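Local structure of multisubunit Na+/H+ antiporter, D subunit (Anoxybacillus flavithermus, 6Z16) at residues D[23-33]-D[102-110]. The protein probably forms one of the ion-translocating membrane subunits of an Mrp-type complex that exchanges sodium ions for protons. Sequence-based numbering, arbitrary orientation.
With PTY (phosphatidylethanolamine), chain Y.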
# COMPACT_ATOMS: atom_id res chain seq x y z
N PRO D 23 10.97 18.54 42.48
CA PRO D 23 10.69 19.72 43.31
C PRO D 23 10.53 19.41 44.79
O PRO D 23 11.04 20.14 45.64
CB PRO D 23 9.39 20.26 42.72
CG PRO D 23 9.30 19.66 41.37
CD PRO D 23 9.90 18.31 41.50
N LYS D 24 9.81 18.34 45.10
CA LYS D 24 9.44 18.02 46.47
C LYS D 24 10.60 17.46 47.29
O LYS D 24 10.46 17.34 48.51
CB LYS D 24 8.30 17.00 46.50
CG LYS D 24 7.04 17.36 45.71
CD LYS D 24 6.12 18.37 46.39
CE LYS D 24 6.24 19.75 45.77
NZ LYS D 24 5.19 20.66 46.30
N HIS D 25 11.71 17.10 46.66
CA HIS D 25 12.87 16.52 47.34
C HIS D 25 13.88 17.63 47.58
O HIS D 25 14.79 17.84 46.79
CB HIS D 25 13.46 15.38 46.52
CG HIS D 25 12.55 14.21 46.38
ND1 HIS D 25 12.31 13.32 47.40
CD2 HIS D 25 11.80 13.79 45.33
CE1 HIS D 25 11.46 12.40 46.99
NE2 HIS D 25 11.13 12.66 45.74
N VAL D 26 13.71 18.33 48.70
CA VAL D 26 14.46 19.56 48.94
C VAL D 26 15.92 19.26 49.29
O VAL D 26 16.81 20.06 48.96
CB VAL D 26 13.72 20.38 50.02
CG1 VAL D 26 13.60 19.61 51.33
CG2 VAL D 26 14.38 21.71 50.24
N PHE D 27 16.19 18.10 49.90
CA PHE D 27 17.55 17.73 50.25
C PHE D 27 18.42 17.55 49.01
O PHE D 27 19.56 18.02 48.97
CB PHE D 27 17.55 16.46 51.10
CG PHE D 27 18.92 15.98 51.47
CD1 PHE D 27 19.64 16.64 52.45
CD2 PHE D 27 19.49 14.89 50.84
CE1 PHE D 27 20.91 16.22 52.79
CE2 PHE D 27 20.76 14.46 51.17
CZ PHE D 27 21.47 15.13 52.15
N TRP D 28 17.89 16.90 47.99
CA TRP D 28 18.68 16.69 46.79
C TRP D 28 18.79 17.95 45.95
O TRP D 28 19.79 18.12 45.25
CB TRP D 28 18.10 15.53 45.99
CG TRP D 28 18.28 14.23 46.69
CD1 TRP D 28 17.37 13.57 47.46
CD2 TRP D 28 19.48 13.45 46.73
NE1 TRP D 28 17.92 12.41 47.96
CE2 TRP D 28 19.21 12.32 47.52
CE3 TRP D 28 20.75 13.60 46.17
CZ2 TRP D 28 20.17 11.34 47.76
CZ3 TRP D 28 21.69 12.63 46.40
CH2 TRP D 28 21.40 11.52 47.19
N GLN D 29 17.78 18.83 46.02
CA GLN D 29 17.89 20.18 45.47
C GLN D 29 19.09 20.91 46.05
O GLN D 29 19.92 21.46 45.31
CB GLN D 29 16.61 20.97 45.76
CG GLN D 29 15.35 20.53 45.05
CD GLN D 29 15.30 20.97 43.61
OE1 GLN D 29 15.64 22.11 43.30
NE2 GLN D 29 14.88 20.08 42.73
N ARG D 30 19.20 20.89 47.39
CA ARG D 30 20.30 21.54 48.08
C ARG D 30 21.64 20.93 47.71
O ARG D 30 22.60 21.65 47.42
CB ARG D 30 20.08 21.47 49.59
CG ARG D 30 18.96 22.34 50.07
CD ARG D 30 18.71 22.21 51.55
NE ARG D 30 17.64 23.11 51.97
CZ ARG D 30 17.12 23.12 53.19
NH1 ARG D 30 17.55 22.28 54.11
NH2 ARG D 30 16.15 23.98 53.49
N VAL D 31 21.72 19.60 47.67
CA VAL D 31 22.98 18.92 47.40
C VAL D 31 23.46 19.17 45.97
O VAL D 31 24.63 19.51 45.75
CB VAL D 31 22.86 17.41 47.71
CG1 VAL D 31 24.06 16.65 47.22
CG2 VAL D 31 22.71 17.21 49.20
N VAL D 32 22.56 19.06 44.99
CA VAL D 32 22.95 19.24 43.59
C VAL D 32 23.31 20.70 43.31
O VAL D 32 24.33 20.97 42.66
CB VAL D 32 21.84 18.73 42.66
CG1 VAL D 32 22.12 19.10 41.22
CG2 VAL D 32 21.74 17.23 42.76
N SER D 33 22.52 21.65 43.82
CA SER D 33 22.82 23.06 43.61
C SER D 33 24.12 23.48 44.30
O SER D 33 24.91 24.24 43.72
CB SER D 33 21.65 23.92 44.09
OG SER D 33 21.43 23.73 45.47
N HIS D 102 10.43 26.24 53.78
CA HIS D 102 10.21 25.00 53.05
C HIS D 102 9.31 25.21 51.83
O HIS D 102 9.61 24.72 50.73
CB HIS D 102 9.61 23.95 54.00
CG HIS D 102 9.31 22.64 53.35
ND1 HIS D 102 10.29 21.79 52.90
CD2 HIS D 102 8.13 22.02 53.11
CE1 HIS D 102 9.73 20.71 52.39
NE2 HIS D 102 8.42 20.82 52.50
N LYS D 103 8.22 25.96 52.02
CA LYS D 103 7.20 26.11 50.99
C LYS D 103 7.71 26.86 49.77
O LYS D 103 7.32 26.54 48.65
CB LYS D 103 5.98 26.83 51.56
CG LYS D 103 5.25 26.07 52.63
CD LYS D 103 4.16 26.91 53.26
CE LYS D 103 2.99 27.10 52.32
NZ LYS D 103 2.21 25.84 52.12
N ARG D 104 8.58 27.84 49.97
CA ARG D 104 9.10 28.59 48.84
C ARG D 104 10.12 27.80 48.03
O ARG D 104 10.26 28.04 46.83
CB ARG D 104 9.69 29.92 49.34
CG ARG D 104 10.14 30.90 48.26
CD ARG D 104 10.57 32.24 48.82
NE ARG D 104 9.43 33.00 49.33
CZ ARG D 104 9.26 33.31 50.61
NH1 ARG D 104 10.14 32.93 51.52
NH2 ARG D 104 8.20 34.01 50.98
N GLU D 105 10.79 26.82 48.64
CA GLU D 105 11.79 26.06 47.91
C GLU D 105 11.29 24.71 47.41
O GLU D 105 12.00 24.05 46.66
CB GLU D 105 13.05 25.87 48.76
CG GLU D 105 12.87 25.07 50.02
CD GLU D 105 14.09 25.14 50.92
OE1 GLU D 105 15.07 25.81 50.54
OE2 GLU D 105 14.06 24.55 52.02
N THR D 106 10.07 24.29 47.79
CA THR D 106 9.44 23.22 47.02
C THR D 106 9.03 23.71 45.63
O THR D 106 8.98 22.91 44.69
CB THR D 106 8.22 22.66 47.74
OG1 THR D 106 7.26 23.70 47.95
CG2 THR D 106 8.60 22.04 49.06
N PHE D 107 8.73 24.99 45.48
CA PHE D 107 8.27 25.55 44.20
C PHE D 107 9.42 26.20 43.43
O PHE D 107 9.42 27.40 43.20
CB PHE D 107 7.15 26.55 44.45
CG PHE D 107 5.84 25.92 44.78
CD1 PHE D 107 4.98 25.50 43.78
CD2 PHE D 107 5.46 25.72 46.10
CE1 PHE D 107 3.77 24.92 44.08
CE2 PHE D 107 4.25 25.14 46.41
CZ PHE D 107 3.41 24.74 45.40
N TYR D 108 10.39 25.37 43.06
CA TYR D 108 11.35 25.64 41.98
C TYR D 108 12.31 26.79 42.28
O TYR D 108 12.77 27.44 41.35
CB TYR D 108 10.64 25.89 40.65
CG TYR D 108 9.89 24.69 40.14
CD1 TYR D 108 10.53 23.73 39.38
CD2 TYR D 108 8.56 24.50 40.46
CE1 TYR D 108 9.85 22.63 38.93
CE2 TYR D 108 7.87 23.40 40.02
CZ TYR D 108 8.52 22.47 39.26
OH TYR D 108 7.83 21.37 38.82
N TYR D 109 12.64 27.01 43.55
CA TYR D 109 13.46 28.16 43.94
C TYR D 109 14.89 28.06 43.40
O TYR D 109 15.43 29.03 42.86
CB TYR D 109 13.47 28.29 45.46
CG TYR D 109 14.34 29.41 45.95
CD1 TYR D 109 13.93 30.73 45.85
CD2 TYR D 109 15.58 29.14 46.52
CE1 TYR D 109 14.74 31.75 46.30
CE2 TYR D 109 16.39 30.15 46.96
CZ TYR D 109 15.96 31.45 46.85
OH TYR D 109 16.77 32.47 47.30
N TYR D 110 15.51 26.89 43.54
CA TYR D 110 16.91 26.74 43.17
C TYR D 110 17.09 26.72 41.66
O TYR D 110 18.16 27.10 41.17
CB TYR D 110 17.48 25.48 43.80
CG TYR D 110 17.39 25.52 45.31
CD1 TYR D 110 18.31 26.24 46.05
CD2 TYR D 110 16.38 24.85 45.98
CE1 TYR D 110 18.22 26.29 47.42
CE2 TYR D 110 16.29 24.89 47.35
CZ TYR D 110 17.21 25.61 48.06
OH TYR D 110 17.12 25.65 49.43
C1 PTY Y . 12.31 11.01 39.82
C2 PTY Y . 6.74 12.86 45.53
C3 PTY Y . 6.91 11.43 44.98
O4 PTY Y . 13.72 11.29 39.98
C5 PTY Y . 10.35 10.85 41.36
C6 PTY Y . 11.80 10.55 41.16
O7 PTY Y . 12.57 11.28 42.17
C8 PTY Y . 13.31 10.55 43.01
O10 PTY Y . 13.31 9.35 43.05
C11 PTY Y . 14.15 11.44 43.89
C12 PTY Y . 15.49 10.80 44.22
C13 PTY Y . 16.61 11.82 44.27
C14 PTY Y . 16.80 12.56 42.96
C15 PTY Y . 18.01 13.48 42.95
C16 PTY Y . 19.33 12.76 42.89
C17 PTY Y . 19.63 12.19 41.53
C18 PTY Y . 19.81 13.24 40.45
C19 PTY Y . 21.00 14.16 40.69
C20 PTY Y . 21.39 14.98 39.47
C30 PTY Y . 14.33 11.95 38.99
C31 PTY Y . 15.73 12.32 39.38
O30 PTY Y . 13.81 12.20 37.94
C32 PTY Y . 16.77 12.07 38.30
C33 PTY Y . 16.86 13.20 37.29
C34 PTY Y . 17.56 12.79 36.00
C35 PTY Y . 17.70 13.90 34.98
C36 PTY Y . 17.94 13.40 33.57
C37 PTY Y . 16.81 12.54 33.03
P1 PTY Y . 8.83 10.25 43.51
O11 PTY Y . 7.97 11.51 43.99
O12 PTY Y . 9.33 9.56 44.77
O13 PTY Y . 8.06 9.39 42.59
O14 PTY Y . 10.11 10.89 42.79
N1 PTY Y . 7.26 13.82 44.55
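A salt bridge joins Arg-30, near the start of helix 26-53, to Glu-105 in the short helical segment 102-106 that leads into helix 109-124, in an Mrp antiporter subunit related to the antiporter-like subunits of complex I. Segment 102-106 meets helix 26-33 at 68°, their axes 11.1 Å apart at closest approach.

Arg-30 can be followed outward from CB. Its CG passes close to the Tyr-110 hydroxyl, and from there the chain runs extended (chi2 and chi3 both 178°), which carries the charge beyond the aromatic ring. NE has Tyr-110 OH at the guanidinium edge, CZ lies 3.6 Å from Glu-105 OE2, and NH2 reaches Glu-105 OE2 at 2.6 Å, through a weak, bent hydrogen bond. The guanidinium and carboxylate planes stand 66° apart, so the two groups do not pair flat. An arginine suits this place because it is long enough to span the gap.

Tyr-110 OH also lies beside Glu-105 OE1, modelled too close for the bond to be certain. Val-26 CG2 packs against the same carboxylate, a compact apolar cover for a buried acid. With an alanine at Glu-105, the Arg-30 charge would probably be left without its mate and Val-26 CG2 without the group it packs on.

One residue before Arg-30, Gln-29 lays CB and OE1 against Tyr-110, while its NE2 is bonded to the backbone oxygens of Leu-19 and Phe-22. At the turn before the helix, the Lys-24 amine lies over the face of the Phe-107 ring in a cation-pi contact, 4.8 Å from NZ to the ring centroid. Phosphatidylethanolamine lies against His-25, Trp-28 and Val-32. Pro-23, rigid and apolar, lies alongside Tyr-108, its CB over one face toward the rim and its CG 3.6 Å from Tyr-108 CZ.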